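Local coordinates for uncharacterized protein (Enterococcus faecalis, PDB 3CLQ), which is of unknown function but belongs to the AllG family and may be related to an oxamate carbamoyltransferase subunit, at residues L79-A82 with D83-R87; Y295-E298 with D299-L302. All blocks are in the same frame, centred on the assembly; numbering follows the deposited sequence.

Interaction 1 of 2, residues L79-A82 with D83-R87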
loop_
_atom_site.group_PDB
_atom_site.type_symbol
_atom_site.label_atom_id
_atom_site.label_comp_id
_atom_site.label_asym_id
_atom_site.label_seq_id
_atom_site.Cartn_x
_atom_site.Cartn_y
_atom_site.Cartn_z
ATOM N N LEU B 79 14.199 21.794 -31.760
ATOM C CA LEU B 79 14.824 22.232 -30.521
ATOM C C LEU B 79 15.574 23.544 -30.680
ATOM O O LEU B 79 15.189 24.566 -30.106
ATOM C CB LEU B 79 15.752 21.141 -29.975
ATOM C CG LEU B 79 15.184 20.180 -28.912
ATOM C CD1 LEU B 79 13.708 19.827 -29.146
ATOM C CD2 LEU B 79 16.046 18.918 -28.804
ATOM N N ALA B 80 16.643 23.516 -31.466
ATOM C CA ALA B 80 17.409 24.734 -31.720
ATOM C C ALA B 80 16.508 25.929 -32.091
ATOM O O ALA B 80 16.767 27.071 -31.682
ATOM C CB ALA B 80 18.457 24.483 -32.798
ATOM N N ASP B 81 15.449 25.655 -32.860
ATOM C CA ASP B 81 14.457 26.670 -33.202
ATOM C C ASP B 81 13.677 27.111 -31.965
ATOM O O ASP B 81 13.512 28.311 -31.724
ATOM C CB ASP B 81 13.504 26.135 -34.278
ATOM C CG ASP B 81 12.185 26.905 -34.347
ATOM O OD1 ASP B 81 11.991 27.885 -33.515
ATOM O OD2 ASP B 81 11.333 26.525 -35.244
ATOM N N ALA B 82 13.201 26.135 -31.190
ATOM C CA ALA B 82 12.420 26.414 -29.988
ATOM C C ALA B 82 13.090 27.454 -29.104
ATOM O O ALA B 82 12.490 28.487 -28.765
ATOM C CB ALA B 82 12.191 25.131 -29.210
ATOM N N ASP B 83 14.342 27.160 -28.734
ATOM C CA ASP B 83 15.182 28.093 -27.996
ATOM C C ASP B 83 15.129 29.535 -28.557
ATOM O O ASP B 83 15.233 30.510 -27.803
ATOM C CB ASP B 83 16.626 27.580 -27.966
ATOM C CG ASP B 83 17.548 28.494 -27.193
ATOM O OD1 ASP B 83 17.060 29.143 -26.232
ATOM O OD2 ASP B 83 18.757 28.577 -27.544
ATOM N N ARG B 84 14.965 29.674 -29.872
ATOM C CA ARG B 84 14.833 31.008 -30.443
ATOM C C ARG B 84 13.491 31.653 -30.092
ATOM O O ARG B 84 13.437 32.817 -29.693
ATOM C CB ARG B 84 15.037 30.982 -31.957
ATOM C CG ARG B 84 15.343 32.339 -32.557
ATOM C CD ARG B 84 15.609 32.241 -34.059
ATOM N NE ARG B 84 14.527 31.524 -34.729
ATOM C CZ ARG B 84 14.577 30.226 -35.033
ATOM N NH1 ARG B 84 13.538 29.650 -35.628
ATOM N NH2 ARG B 84 15.668 29.501 -34.744
ATOM N N VAL B 85 12.411 30.894 -30.234
ATOM C CA VAL B 85 11.073 31.405 -29.930
ATOM C C VAL B 85 10.923 31.840 -28.468
ATOM O O VAL B 85 10.328 32.890 -28.176
ATOM C CB VAL B 85 9.992 30.355 -30.253
ATOM C CG1 VAL B 85 8.593 30.952 -30.102
ATOM C CG2 VAL B 85 10.203 29.804 -31.650
ATOM N N ALA B 86 11.461 31.029 -27.553
ATOM C CA ALA B 86 11.380 31.350 -26.128
ATOM C C ALA B 86 12.048 32.691 -25.796
ATOM O O ALA B 86 11.515 33.484 -25.003
ATOM C CB ALA B 86 11.972 30.219 -25.286
ATOM N N ARG B 87 13.204 32.935 -26.428
ATOM C CA ARG B 87 13.978 34.169 -26.231
ATOM C C ARG B 87 13.337 35.424 -26.836
ATOM O O ARG B 87 13.672 36.543 -26.432
ATOM C CB ARG B 87 15.400 34.008 -26.787
ATOM C CG ARG B 87 16.295 33.115 -25.956
ATOM C CD ARG B 87 17.673 32.983 -26.572
ATOM N NE ARG B 87 18.689 32.872 -25.530
ATOM C CZ ARG B 87 18.949 31.757 -24.848
ATOM N NH1 ARG B 87 18.276 30.644 -25.098
ATOM N NH2 ARG B 87 19.882 31.752 -23.910
#

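Interaction 2 of 2, residues Y295-E298 with D299-L302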
loop_
_atom_site.group_PDB
_atom_site.type_symbol
_atom_site.label_atom_id
_atom_site.label_comp_id
_atom_site.label_asym_id
_atom_site.label_seq_id
_atom_site.Cartn_x
_atom_site.Cartn_y
_atom_site.Cartn_z
ATOM N N TYR B 295 27.329 7.582 -10.859
ATOM C CA TYR B 295 27.117 9.012 -10.697
ATOM C C TYR B 295 27.719 9.543 -9.399
ATOM O O TYR B 295 27.945 8.788 -8.451
ATOM C CB TYR B 295 25.631 9.326 -10.743
ATOM C CG TYR B 295 25.077 9.313 -12.133
ATOM C CD1 TYR B 295 24.165 8.346 -12.539
ATOM C CD2 TYR B 295 25.473 10.269 -13.052
ATOM C CE1 TYR B 295 23.656 8.343 -13.832
ATOM C CE2 TYR B 295 24.977 10.275 -14.336
ATOM C CZ TYR B 295 24.069 9.312 -14.723
ATOM O OH TYR B 295 23.593 9.343 -16.013
ATOM N N THR B 296 27.978 10.845 -9.365
ATOM C CA THR B 296 28.528 11.495 -8.181
ATOM C C THR B 296 27.936 12.882 -7.986
ATOM O O THR B 296 27.389 13.466 -8.908
ATOM C CB THR B 296 30.068 11.606 -8.222
ATOM O OG1 THR B 296 30.478 12.807 -7.552
ATOM C CG2 THR B 296 30.581 11.647 -9.665
ATOM N N GLN B 297 28.084 13.413 -6.783
ATOM C CA GLN B 297 27.393 14.631 -6.364
ATOM C C GLN B 297 27.677 15.911 -7.194
ATOM O O GLN B 297 26.846 16.822 -7.241
ATOM C CB GLN B 297 27.610 14.821 -4.850
ATOM C CG GLN B 297 27.678 16.232 -4.350
ATOM C CD GLN B 297 26.341 16.928 -4.319
ATOM O OE1 GLN B 297 26.264 18.067 -3.890
ATOM N NE2 GLN B 297 25.285 16.258 -4.774
ATOM N N GLU B 298 28.819 15.984 -7.874
ATOM C CA GLU B 298 29.086 17.156 -8.712
ATOM C C GLU B 298 28.355 17.067 -10.034
ATOM O O GLU B 298 28.470 17.958 -10.866
ATOM C CB GLU B 298 30.583 17.361 -8.991
ATOM C CG GLU B 298 31.405 17.852 -7.808
ATOM C CD GLU B 298 31.895 16.702 -6.938
ATOM O OE1 GLU B 298 33.130 16.464 -6.915
ATOM O OE2 GLU B 298 31.044 16.027 -6.303
ATOM N N ASP B 299 27.630 15.982 -10.250
ATOM C CA ASP B 299 26.811 15.889 -11.442
ATOM C C ASP B 299 25.488 16.612 -11.203
ATOM O O ASP B 299 24.836 17.051 -12.151
ATOM C CB ASP B 299 26.556 14.428 -11.825
ATOM C CG ASP B 299 27.840 13.665 -12.124
ATOM O OD1 ASP B 299 28.646 13.474 -11.185
ATOM O OD2 ASP B 299 28.045 13.248 -13.292
ATOM N N ALA B 300 25.117 16.745 -9.925
ATOM C CA ALA B 300 23.784 17.193 -9.511
ATOM C C ALA B 300 23.478 18.659 -9.792
ATOM O O ALA B 300 24.376 19.505 -9.804
ATOM C CB ALA B 300 23.593 16.913 -8.039
ATOM N N GLY B 301 22.201 18.948 -10.017
ATOM C CA GLY B 301 21.732 20.317 -10.128
ATOM C C GLY B 301 21.254 20.809 -8.778
ATOM O O GLY B 301 21.143 20.029 -7.823
ATOM N N LEU B 302 20.965 22.102 -8.685
ATOM C CA LEU B 302 20.333 22.654 -7.486
ATOM C C LEU B 302 18.846 22.233 -7.377
ATOM O O LEU B 302 18.152 22.063 -8.382
ATOM C CB LEU B 302 20.465 24.185 -7.455
ATOM C CG LEU B 302 21.858 24.797 -7.675
ATOM C CD1 LEU B 302 21.813 25.901 -8.720
ATOM C CD2 LEU B 302 22.483 25.309 -6.387
#

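Interaction 1 of 2, residues L79-A82 with D83-R87
From Leu79 to Arg87 the chain forms one short helix in which Asp83 N reaches Leu79 O (3.1 Å) and Ala86 N reaches Ala82 O (3.0 Å), both i to i+4 bonds of ordinary alpha-helical geometry. Between them the pattern is less regular. Asp81 O takes the N-H of Val85 at 3.2 Å and also a weak, bent bond from Arg84 N at 2.7 Å, an i to i+3 partner, so this one carbonyl oxygen serves two donors.

Asp81 and Arg84 carry the side-chain contact. The Arg84 chain leaves the helix extended and then bends at chi3 (52°), which folds the guanidinium back over the preceding turn, with Asp81 O over one of its faces. NH2 of Arg84 comes down on Asp81 CA at 3.4 Å, while NH1 forms a salt bridge with Asp81 OD1 at 3.2 Å. That oxygen lies well out of the guanidinium plane, and the carboxylate is turned 28° from it; attraction of charge joins the two, without an N-H aimed at the acid.

This is an i to i+3 acid-base pair along the first turns of helix 79-87, which follows helix 60-73 in the chain and packs against it through Leu79, Ala82 and Asp83, touching Val71 and Gln67. The firmer hold on the Asp81 carboxylate comes from before the helix, where OD2 accepts the N-H of Lys77; Asp78 OD1 in turn takes the Asp81 N-H.

One turn further along, Val85 CG2 lies 3.2 Å from Asp81 OD1. With CG1 of Val85 anti to its own N (chi1 -173°), the CG2 methyl is the branch set beside this carboxylate, so Asp81 OD1 meets a charged nitrogen and a methyl group together.

Interaction 2 of 2, residues Y295-E298 with D299-L302
This is a tight local turn in the loop between strands 280-283 and 304-305, tied at both ends by Thr296 and Asp299. Asp299 N bonds to Thr296 O (2.9 Å), closing a type I beta turn with Gln297 and Glu298 at its corners. Ala300 N then bonds to Gln297 O at 3.2 Å from well above the carbonyl plane, so a second i to i+3 turn overlaps the first.

The Asp299 side chain bends back over the turn. With its CG set beside its own backbone N (chi1 -61°), OD1 comes to the Thr296 N-H at 3.3 Å. The donor reaches that oxygen from above the carboxylate, 65° out of its plane, and the N-H points only roughly at it. The Thr296 methyl CG2 rests 3.1 Å from the same oxygen. OD2, the other branch, stands at the edge of the Tyr295 ring, 3.9 Å from CD2, with the carboxylate nearly perpendicular to the ring. Across the second turn, the Gln297 chain, bent at chi2, brings NE2 to 3.7 Å from Ala300 CB.

Asp299 and Gly301 pair through their backbones with Lys390 and Ala388, joining the loop to the last residue of strand 383-388 and to the residues just after it, and Tyr295 touches Ile394.

Thr296 thus meets Asp299 through both its N-H and its carbonyl oxygen. That carbonyl oxygen also lies 2.6 Å from Asp299 OD1, a spacing of two oxygens that would be consistent with a carboxyl group retaining its proton.

Overall arrangement
Interaction 1 comes first along the chain and is complete long before interaction 2 begins. Their centres lie about 27 Å apart and their nearest atoms about 16 Å, so the two do not touch. Each sits towards the outside of the chain, its centre about 27 Å (interaction 1) and 22 Å (interaction 2) from the centre of the chain, and neither meets the second chain of the assembly. Both centre on an aspartate and a residue three positions away, but 79-87 is a helix and 295-302 a loop of consecutive turns. With the function unknown, neither can be assigned to an active site.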